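Local coordinates for protein 3-phytase (Klebsiella pneumoniae, PDB 2WNH) that probably hydrolyses phytate (inositol hexakisphosphate), releasing phosphate from its 3-position, as a member of the histidine acid phosphatase family, at residues B[25-30]-B[218-223]; B[33-38]-B[46-51]; B[169-174]-B[205-210]; B[212-217]-B[225-230]. The protein carries 3 engineered substitutions. All blocks are in the same frame, centred on the assembly; numbering follows the deposited sequence.

Contact 1 of 4, residues B[25-30]-B[218-223]; sequences HGIRPP and WSENLP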
# COMPACT_ATOMS: atom_id res chain seq x y z
N HIS B 25 1.73 27.83 12.79
CA HIS B 25 0.59 27.35 12.01
C HIS B 25 0.89 27.45 10.50
O HIS B 25 1.83 28.13 10.07
CB HIS B 25 -0.67 28.13 12.40
CG HIS B 25 -0.55 29.60 12.18
ND1 HIS B 25 -0.55 30.17 10.93
CD2 HIS B 25 -0.41 30.62 13.07
CE1 HIS B 25 -0.42 31.48 11.05
NE2 HIS B 25 -0.33 31.78 12.33
N GLY B 26 0.13 26.71 9.70
CA GLY B 26 0.25 26.76 8.25
C GLY B 26 -0.39 28.01 7.65
O GLY B 26 -0.80 28.93 8.38
N ILE B 27 -0.46 28.03 6.32
CA ILE B 27 -0.99 29.19 5.59
C ILE B 27 -2.41 29.59 6.01
O ILE B 27 -3.29 28.75 6.15
CB ILE B 27 -0.93 28.92 4.06
CG1 ILE B 27 0.52 28.60 3.64
CG2 ILE B 27 -1.55 30.09 3.26
CD1 ILE B 27 0.59 27.85 2.33
N ARG B 28 -2.60 30.89 6.25
CA ARG B 28 -3.93 31.47 6.55
C ARG B 28 -4.12 32.71 5.66
O ARG B 28 -3.12 33.29 5.20
CB ARG B 28 -4.00 31.95 8.01
CG ARG B 28 -2.81 32.82 8.43
CD ARG B 28 -3.18 33.68 9.64
NE ARG B 28 -2.07 34.57 9.99
CZ ARG B 28 -1.75 35.68 9.32
NH1 ARG B 28 -2.47 36.08 8.27
NH2 ARG B 28 -0.71 36.41 9.73
N PRO B 29 -5.39 33.11 5.43
CA PRO B 29 -5.63 34.43 4.82
C PRO B 29 -5.27 35.47 5.87
O PRO B 29 -4.98 35.11 7.03
CB PRO B 29 -7.14 34.44 4.59
CG PRO B 29 -7.57 32.96 4.71
CD PRO B 29 -6.64 32.43 5.76
N PRO B 30 -5.31 36.77 5.51
CA PRO B 30 -5.10 37.79 6.55
C PRO B 30 -6.07 37.56 7.72
O PRO B 30 -7.16 37.04 7.53
CB PRO B 30 -5.47 39.11 5.82
CG PRO B 30 -6.23 38.70 4.61
CD PRO B 30 -5.62 37.37 4.21
N TRP B 218 1.14 34.12 -2.09
CA TRP B 218 2.09 33.41 -2.96
C TRP B 218 2.14 31.93 -2.56
O TRP B 218 1.99 31.02 -3.39
CB TRP B 218 3.52 33.99 -2.89
CG TRP B 218 4.45 33.26 -3.85
CD1 TRP B 218 5.29 32.20 -3.57
CD2 TRP B 218 4.56 33.48 -5.27
NE1 TRP B 218 5.92 31.78 -4.72
CE2 TRP B 218 5.50 32.55 -5.77
CE3 TRP B 218 3.97 34.41 -6.15
CZ2 TRP B 218 5.85 32.51 -7.14
CZ3 TRP B 218 4.32 34.36 -7.52
CH2 TRP B 218 5.25 33.41 -7.99
N SER B 219 2.36 31.71 -1.27
CA SER B 219 2.54 30.36 -0.73
C SER B 219 1.29 29.51 -0.90
O SER B 219 1.40 28.27 -1.05
CB SER B 219 2.91 30.45 0.75
OG SER B 219 4.10 31.21 0.90
N GLU B 220 0.14 30.17 -0.86
CA GLU B 220 -1.19 29.57 -1.05
C GLU B 220 -1.45 29.05 -2.47
O GLU B 220 -2.39 28.28 -2.70
CB GLU B 220 -2.27 30.64 -0.69
CG GLU B 220 -3.75 30.26 -0.95
CD GLU B 220 -4.31 29.29 0.10
OE1 GLU B 220 -3.55 28.80 0.94
OE2 GLU B 220 -5.54 29.03 0.08
N ASN B 221 -0.66 29.51 -3.43
CA ASN B 221 -1.02 29.30 -4.85
C ASN B 221 -2.32 30.03 -5.28
O ASN B 221 -3.12 29.52 -6.09
CB ASN B 221 -1.07 27.79 -5.21
CG ASN B 221 -1.02 27.55 -6.72
OD1 ASN B 221 -0.50 28.38 -7.48
ND2 ASN B 221 -1.57 26.41 -7.18
N LEU B 222 -2.56 31.23 -4.72
CA LEU B 222 -3.60 32.12 -5.27
C LEU B 222 -3.26 32.45 -6.73
O LEU B 222 -2.08 32.59 -7.07
CB LEU B 222 -3.65 33.46 -4.51
CG LEU B 222 -4.29 33.52 -3.13
CD1 LEU B 222 -4.32 34.98 -2.64
CD2 LEU B 222 -5.71 32.94 -3.04
N PRO B 223 -4.29 32.56 -7.58
CA PRO B 223 -4.07 33.11 -8.93
C PRO B 223 -3.36 34.44 -8.83
O PRO B 223 -3.62 35.19 -7.89
CB PRO B 223 -5.50 33.32 -9.43
CG PRO B 223 -6.31 32.27 -8.72
CD PRO B 223 -5.69 32.17 -7.35
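Ile27 turns its two branches against different parts of the end of helix 204-219. The longer one ends in CD1, which touches both the carbonyl oxygen of Ser219 (O, 3.5 Å) and its side-chain carbon CB (3.8 Å). CG1 lies beside the backbone N (chi1 -57°), which leaves the short methyl CG2 facing Glu220, 3.3 Å from its OE1. Glu220 meets this methyl at a slant, and the bend at its chi2 carries the carboxylate back toward Ile27. The methyl only packs against OE1; the hydrogen bond of OE1 is with Thr57 OG1. Ser219 likewise offers Ile27 its CB, while OG bonds to Arg215 O.

Residues 25-30 belong to the RHGxRxP signature of histidine acid phosphatases, whose histidine is the nucleophile in relatives. Here the imidazole is held by its own loop: His25 ND1 donates to Gly26 O at 2.8 Å, almost straight at 174°, within the ring plane and on a carbonyl lone pair. Arg28 NH1 reaches Pro29 O at 3.0 Å from above the carbonyl plane. Across the contact the helix closes in a Schellman motif, with positive phi at Asn221, whose side chain bonds to Asp110 and Gly117 of the second subunit.

Contact 2 of 4, residues B[33-38]-B[46-51]; sequences GNREAI and WTEWTT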
# COMPACT_ATOMS: atom_id res chain seq x y z
N GLY B 33 -8.36 41.63 11.63
CA GLY B 33 -7.64 42.87 11.95
C GLY B 33 -6.69 43.31 10.86
O GLY B 33 -6.66 44.50 10.50
N ASN B 34 -5.90 42.35 10.35
CA ASN B 34 -4.98 42.60 9.24
C ASN B 34 -5.73 43.19 8.06
O ASN B 34 -5.28 44.16 7.46
CB ASN B 34 -4.33 41.32 8.72
CG ASN B 34 -3.29 40.71 9.66
OD1 ASN B 34 -2.94 39.52 9.50
ND2 ASN B 34 -2.80 41.49 10.64
N ARG B 35 -6.85 42.58 7.70
CA ARG B 35 -7.62 43.03 6.54
C ARG B 35 -8.05 44.49 6.69
O ARG B 35 -7.86 45.30 5.77
CB ARG B 35 -8.86 42.17 6.30
CG ARG B 35 -9.68 42.62 5.09
CD ARG B 35 -10.83 41.67 4.77
NE ARG B 35 -10.36 40.33 4.39
CZ ARG B 35 -9.88 40.00 3.20
NH1 ARG B 35 -9.76 40.89 2.23
NH2 ARG B 35 -9.51 38.75 2.98
N GLU B 36 -8.64 44.81 7.85
CA GLU B 36 -9.05 46.19 8.15
C GLU B 36 -7.92 47.16 7.86
O GLU B 36 -8.11 48.17 7.19
CB GLU B 36 -9.45 46.33 9.61
CG GLU B 36 -10.85 45.85 9.95
CD GLU B 36 -11.23 46.06 11.43
OE1 GLU B 36 -10.34 46.34 12.27
OE2 GLU B 36 -12.43 45.92 11.74
N ALA B 37 -6.73 46.82 8.37
CA ALA B 37 -5.55 47.67 8.27
C ALA B 37 -5.05 47.82 6.84
O ALA B 37 -4.75 48.93 6.40
CB ALA B 37 -4.43 47.14 9.16
N ILE B 38 -4.92 46.70 6.12
CA ILE B 38 -4.33 46.74 4.79
C ILE B 38 -5.29 47.36 3.78
O ILE B 38 -4.85 48.02 2.86
CB ILE B 38 -3.78 45.34 4.33
CG1 ILE B 38 -4.91 44.31 4.11
CG2 ILE B 38 -2.70 44.84 5.33
CD1 ILE B 38 -4.39 42.93 3.63
N TRP B 46 -9.00 43.94 -0.69
CA TRP B 46 -8.07 42.89 -1.05
C TRP B 46 -8.87 41.60 -1.22
O TRP B 46 -10.00 41.48 -0.73
CB TRP B 46 -7.03 42.70 0.04
CG TRP B 46 -5.97 43.74 0.06
CD1 TRP B 46 -6.15 45.11 0.07
CD2 TRP B 46 -4.56 43.52 0.14
NE1 TRP B 46 -4.93 45.74 0.11
CE2 TRP B 46 -3.93 44.80 0.16
CE3 TRP B 46 -3.75 42.38 0.18
CZ2 TRP B 46 -2.54 44.96 0.23
CZ3 TRP B 46 -2.36 42.54 0.24
CH2 TRP B 46 -1.77 43.81 0.27
N THR B 47 -8.27 40.65 -1.93
CA THR B 47 -8.91 39.37 -2.21
C THR B 47 -9.50 38.73 -0.96
O THR B 47 -8.88 38.71 0.10
CB THR B 47 -7.91 38.41 -2.86
OG1 THR B 47 -7.42 39.00 -4.07
CG2 THR B 47 -8.55 37.03 -3.17
N GLU B 48 -10.73 38.24 -1.11
CA GLU B 48 -11.41 37.42 -0.12
C GLU B 48 -11.10 35.98 -0.48
O GLU B 48 -11.39 35.55 -1.60
CB GLU B 48 -12.92 37.67 -0.20
CG GLU B 48 -13.32 39.08 0.22
CD GLU B 48 -13.27 39.29 1.72
OE1 GLU B 48 -13.18 38.28 2.47
OE2 GLU B 48 -13.32 40.46 2.17
N TRP B 49 -10.50 35.24 0.45
CA TRP B 49 -10.11 33.86 0.19
C TRP B 49 -11.26 32.90 0.43
O TRP B 49 -12.26 33.26 1.05
CB TRP B 49 -8.91 33.45 1.05
CG TRP B 49 -7.69 34.28 0.95
CD1 TRP B 49 -7.61 35.62 0.69
CD2 TRP B 49 -6.35 33.84 1.21
NE1 TRP B 49 -6.31 36.04 0.75
CE2 TRP B 49 -5.51 34.96 1.05
CE3 TRP B 49 -5.78 32.60 1.54
CZ2 TRP B 49 -4.11 34.89 1.22
CZ3 TRP B 49 -4.39 32.53 1.72
CH2 TRP B 49 -3.57 33.66 1.56
N THR B 50 -11.11 31.66 -0.06
CA THR B 50 -12.15 30.66 0.13
C THR B 50 -12.17 30.20 1.59
O THR B 50 -13.17 29.69 2.08
CB THR B 50 -11.96 29.46 -0.82
OG1 THR B 50 -11.94 29.93 -2.17
CG2 THR B 50 -13.13 28.47 -0.70
N THR B 51 -11.06 30.41 2.28
CA THR B 51 -10.97 30.15 3.70
C THR B 51 -11.34 31.41 4.48
O THR B 51 -10.97 32.50 4.05
CB THR B 51 -9.51 29.77 4.00
OG1 THR B 51 -9.21 28.57 3.26
CG2 THR B 51 -9.28 29.51 5.46
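Trp46 offers one face of its indole to Ile38 and its carbonyl to Arg35. Ile38 CD1 stands over the six-membered ring, 3.7 Å from the centroid and 21° off the normal, a CH-pi contact in which the aliphatic chain meets the ring at about a right angle. CG1 of Ile38 sits between the backbone N and the carbonyl carbon (chi1 67°), and from there the chain extends to the indole. Trp46 NE1 is bonded to Thr42 OG1, at the end of helix 32-42, which also carries Ile38, and Trp46 O takes a weak bond from Arg35 NH1 at 3.0 Å.

At Thr47 the backbone carbonyl is the main acceptor. Arg35 grips it end-on: NH2 donates to Thr47 O at 2.9 Å and NH1 to that same Thr47 O at 3.2 Å, both from one face of the carbonyl plane, while the oxygen lies close to the guanidinium plane. The loop returning from helix 32-42 is thereby tied to the helix it has just left, within the histidine phosphatase fold. Thr47 OG1 faces elsewhere, to Gln226 O.

Glu48 then lays its carboxylate over a guanidinium face, the planes 23° apart. Its OE2 is 3.6 Å from Arg35 NH1, a salt bridge held by charge, the oxygen standing well above the guanidinium plane. Asp53 pairs with NE and Glu39 with NH1, so the buried positive charge is probably well balanced. Trp49 comes last, its CD1 4.3 Å from Arg35 NH2.

Contact 3 of 4, residues B[169-174]-B[205-210]; sequences QLLKQA and SVMANM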
# COMPACT_ATOMS: atom_id res chain seq x y z
N GLN B 169 9.30 51.15 -2.17
CA GLN B 169 8.91 51.43 -3.56
C GLN B 169 8.38 50.17 -4.29
O GLN B 169 7.33 50.23 -4.94
CB GLN B 169 10.09 52.08 -4.31
CG GLN B 169 9.84 52.38 -5.80
CD GLN B 169 8.58 53.20 -6.08
OE1 GLN B 169 8.21 54.11 -5.33
NE2 GLN B 169 7.91 52.87 -7.19
N LEU B 170 9.07 49.05 -4.11
CA LEU B 170 8.59 47.76 -4.63
C LEU B 170 7.23 47.39 -4.09
O LEU B 170 6.38 46.91 -4.84
CB LEU B 170 9.60 46.64 -4.37
CG LEU B 170 10.98 46.75 -5.03
CD1 LEU B 170 11.82 45.59 -4.59
CD2 LEU B 170 10.88 46.78 -6.55
N LEU B 171 7.00 47.60 -2.79
CA LEU B 171 5.69 47.33 -2.20
C LEU B 171 4.61 48.25 -2.80
O LEU B 171 3.52 47.80 -3.14
CB LEU B 171 5.71 47.42 -0.67
CG LEU B 171 4.39 47.13 0.06
CD1 LEU B 171 3.90 45.66 -0.14
CD2 LEU B 171 4.49 47.43 1.54
N LYS B 172 4.93 49.54 -2.92
CA LYS B 172 4.00 50.52 -3.50
C LYS B 172 3.58 50.11 -4.90
O LYS B 172 2.39 50.12 -5.22
CB LYS B 172 4.63 51.92 -3.52
CG LYS B 172 3.61 53.03 -3.70
CD LYS B 172 4.27 54.40 -3.67
CE LYS B 172 3.23 55.52 -3.62
NZ LYS B 172 3.82 56.81 -3.11
N GLN B 173 4.56 49.73 -5.72
CA GLN B 173 4.30 49.25 -7.10
C GLN B 173 3.32 48.08 -7.15
O GLN B 173 2.51 47.98 -8.09
CB GLN B 173 5.60 48.82 -7.75
CG GLN B 173 6.51 49.95 -8.18
CD GLN B 173 7.90 49.47 -8.59
OE1 GLN B 173 8.85 50.26 -8.63
NE2 GLN B 173 8.03 48.18 -8.88
N ALA B 174 3.40 47.20 -6.16
CA ALA B 174 2.57 45.99 -6.14
C ALA B 174 1.14 46.27 -5.69
O ALA B 174 0.20 45.66 -6.21
CB ALA B 174 3.22 44.91 -5.24
N SER B 205 4.47 48.89 10.56
CA SER B 205 3.72 47.73 11.05
C SER B 205 2.68 47.28 10.03
O SER B 205 2.56 46.09 9.78
CB SER B 205 3.12 47.95 12.44
OG SER B 205 2.14 48.98 12.44
N VAL B 206 1.95 48.23 9.44
CA VAL B 206 0.94 47.89 8.44
C VAL B 206 1.60 47.41 7.14
O VAL B 206 1.12 46.47 6.52
CB VAL B 206 -0.09 49.02 8.21
CG1 VAL B 206 -1.14 48.59 7.17
CG2 VAL B 206 -0.81 49.35 9.53
N MET B 207 2.72 48.02 6.76
CA MET B 207 3.48 47.51 5.62
C MET B 207 3.88 46.05 5.83
O MET B 207 3.81 45.24 4.89
CB MET B 207 4.72 48.35 5.34
CG MET B 207 4.38 49.63 4.57
SD MET B 207 5.85 50.60 4.24
CE MET B 207 5.54 52.02 5.27
N ALA B 208 4.30 45.73 7.05
CA ALA B 208 4.64 44.35 7.40
C ALA B 208 3.43 43.41 7.27
O ALA B 208 3.59 42.29 6.78
CB ALA B 208 5.23 44.29 8.82
N ASN B 209 2.25 43.87 7.70
CA ASN B 209 0.99 43.15 7.49
C ASN B 209 0.76 42.88 6.00
O ASN B 209 0.28 41.81 5.61
CB ASN B 209 -0.24 43.95 7.97
CG ASN B 209 -0.35 44.10 9.48
OD1 ASN B 209 -0.99 45.05 9.97
ND2 ASN B 209 0.23 43.16 10.23
N MET B 210 1.05 43.88 5.16
CA MET B 210 0.87 43.74 3.71
C MET B 210 1.81 42.69 3.12
O MET B 210 1.38 41.83 2.36
CB MET B 210 1.05 45.09 3.00
CG MET B 210 -0.09 46.05 3.25
SD MET B 210 0.27 47.62 2.40
CE MET B 210 1.02 48.52 3.71
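Leu171 meets Met207 and Met210 in a small, buried and wholly apolar contact between two helices, 165-175 and 204-219. The backbones stay well apart, the nearest CA atoms, those of Leu171 and Met207, being 8.1 Å from each other, and the contact is made by one leucine methyl. Leu171 CD2 lies 3.7 Å from Met207 CG and 3.9 Å from Met207 CB, meeting the stem of that methionine and not its sulfur end. Its CG is anti to the backbone N (chi1 -179°), which directs the branch at the other helix.

Met207 slants across the leucine, and the bend at chi3 carries its terminal methyl CE away from the contact; its side chain also touches Trp189. One turn further along, Met210 instead touches with its terminal methyl: CE is 4.2 Å from Leu171 CD2, a looser approach.

On the exposed side of helix 165-175, Gln169 NE2 donates to Gln173 OE1 at 3.1 Å in a nearly straight bond, in the carbonyl plane and on a lone pair, linking successive turns. Leu171 also rests on Leu244, Val211 and Leu214, and Met210 on Ile38, so apolar side chains from four helices gather here. Such helix-on-helix packing is characteristic of the mainly helical domain that accompanies the alpha/beta domain in histidine acid phosphatases.

Contact 4 of 4, residues B[212-217]-B[225-230]; sequences ETLRLG and SQLAWG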
# COMPACT_ATOMS: atom_id res chain seq x y z
N GLU B 212 3.43 40.18 4.71
CA GLU B 212 2.98 38.84 5.16
C GLU B 212 1.81 38.32 4.32
O GLU B 212 1.82 37.16 3.89
CB GLU B 212 2.62 38.85 6.63
CG GLU B 212 2.28 37.45 7.22
CD GLU B 212 3.48 36.49 7.27
OE1 GLU B 212 4.64 36.94 7.45
OE2 GLU B 212 3.24 35.26 7.16
N THR B 213 0.81 39.17 4.09
CA THR B 213 -0.35 38.78 3.27
C THR B 213 0.06 38.36 1.84
O THR B 213 -0.45 37.35 1.31
CB THR B 213 -1.41 39.90 3.23
OG1 THR B 213 -1.79 40.26 4.57
CG2 THR B 213 -2.64 39.48 2.43
N LEU B 214 0.96 39.12 1.23
CA LEU B 214 1.46 38.77 -0.10
C LEU B 214 2.25 37.47 -0.07
O LEU B 214 2.06 36.61 -0.93
CB LEU B 214 2.28 39.93 -0.69
CG LEU B 214 1.47 41.22 -0.89
CD1 LEU B 214 2.43 42.32 -1.31
CD2 LEU B 214 0.37 41.08 -1.93
N ARG B 215 3.12 37.32 0.94
CA ARG B 215 3.90 36.09 1.09
C ARG B 215 2.99 34.88 1.27
O ARG B 215 3.22 33.81 0.68
CB ARG B 215 4.85 36.19 2.30
CG ARG B 215 5.60 34.87 2.58
CD ARG B 215 4.86 34.03 3.65
NE ARG B 215 5.20 34.53 4.99
CZ ARG B 215 6.39 34.35 5.56
NH1 ARG B 215 7.34 33.67 4.94
NH2 ARG B 215 6.63 34.87 6.76
N LEU B 216 1.97 35.03 2.12
CA LEU B 216 0.98 33.96 2.35
C LEU B 216 0.17 33.66 1.08
O LEU B 216 0.00 32.49 0.72
CB LEU B 216 0.06 34.29 3.54
CG LEU B 216 0.73 34.22 4.92
CD1 LEU B 216 -0.14 34.89 5.97
CD2 LEU B 216 1.09 32.79 5.31
N GLY B 217 -0.30 34.70 0.37
CA GLY B 217 -0.99 34.49 -0.93
C GLY B 217 -0.16 33.79 -2.01
O GLY B 217 -0.72 32.98 -2.79
N SER B 225 -3.72 37.12 -10.45
CA SER B 225 -4.70 38.21 -10.51
C SER B 225 -5.30 38.55 -9.15
O SER B 225 -5.85 39.63 -8.96
CB SER B 225 -5.82 37.88 -11.50
OG SER B 225 -6.64 36.82 -11.00
N GLN B 226 -5.16 37.62 -8.20
CA GLN B 226 -5.78 37.73 -6.89
C GLN B 226 -4.75 37.92 -5.79
O GLN B 226 -5.12 38.07 -4.62
CB GLN B 226 -6.61 36.48 -6.60
CG GLN B 226 -7.87 36.33 -7.43
CD GLN B 226 -8.59 35.02 -7.16
OE1 GLN B 226 -8.52 34.49 -6.04
NE2 GLN B 226 -9.26 34.48 -8.17
N LEU B 227 -3.48 37.88 -6.16
CA LEU B 227 -2.41 38.04 -5.19
C LEU B 227 -2.12 39.53 -5.02
O LEU B 227 -2.40 40.10 -3.97
CB LEU B 227 -1.15 37.25 -5.62
CG LEU B 227 0.14 37.53 -4.84
CD1 LEU B 227 -0.07 37.22 -3.35
CD2 LEU B 227 1.31 36.76 -5.40
N ALA B 228 -1.59 40.16 -6.07
CA ALA B 228 -1.34 41.60 -6.05
C ALA B 228 -1.79 42.16 -7.39
O ALA B 228 -1.01 42.82 -8.09
CB ALA B 228 0.14 41.90 -5.82
N TRP B 229 -3.05 41.89 -7.75
CA TRP B 229 -3.64 42.43 -8.97
C TRP B 229 -2.76 42.20 -10.21
O TRP B 229 -2.68 43.05 -11.10
CB TRP B 229 -3.97 43.93 -8.77
CG TRP B 229 -4.89 44.14 -7.60
CD1 TRP B 229 -6.26 44.11 -7.63
CD2 TRP B 229 -4.53 44.39 -6.23
NE1 TRP B 229 -6.76 44.33 -6.37
CE2 TRP B 229 -5.72 44.49 -5.49
CE3 TRP B 229 -3.30 44.53 -5.56
CZ2 TRP B 229 -5.74 44.74 -4.12
CZ3 TRP B 229 -3.31 44.77 -4.19
CH2 TRP B 229 -4.52 44.87 -3.49
N GLY B 230 -2.10 41.04 -10.25
CA GLY B 230 -1.24 40.68 -11.36
C GLY B 230 0.16 41.28 -11.37
O GLY B 230 0.93 40.99 -12.25
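Leu227 pushes a single methyl, CD1, against the backbone of helix 204-219, and this is the tight part of the contact. CD1 is 3.3 Å from Leu214 O and 3.7 Å from Gly217 C. Gly217 has no side chain to stand between them, which allows the CA atoms of Gly217 and Leu227 to come within 5.7 Å. A trans chi1 (169°) extends the Leu227 side chain toward the helix, where CD1 lands on the carbonyl of Leu214.

Beside this the packing is easier. Leu214 CD2 lies 3.6 Å from Leu227 O, but 4.0 Å from Ala228 CB and 4.1 Å from Leu227 CD1, ordinary van der Waals touches. Ser225 and Gly230, at the two ends of the segment, are solvent-exposed.

The face of the helix away from the loop is buried and charged. Arg215 holds Glu212 side-on, NE to OE2 and NH2 to OE1, each at 3.0 Å. The OE1 bond arrives on the syn side, whereas OE2 is approached from above the carboxylate plane; Arg24 also pairs with OE2. Around this stretch, Leu214 packs on Val175 of helix 165-175 and Ile238 of helix 235-239, while Glu212 and Arg215 lie against Leu245 of helix 243-250.

Helix 204-219 runs through three of the contacts, giving residues 205-210 to contact 3 and 212-217 to contact 4, with its end and the residues after it in contact 1; the centres of contacts 1 and 4 are about 9 Å apart, those of 1 and 3 about 17 Å. Contact 2 joins this row from the side. Trp49 CD2 packs on Pro29 CB of contact 1 at 3.5 Å, Trp49 CH2 lies 3.6 Å from Gly217 N of contact 4, and Ile38 CG2 is 3.6 Å from Met210 CG of contact 3. Contact 1 brings the row to the RHGxRxP loop, which probably forms part of the active site, as in relatives. A glycerol lies about 3 Å from the Glu220 side chain.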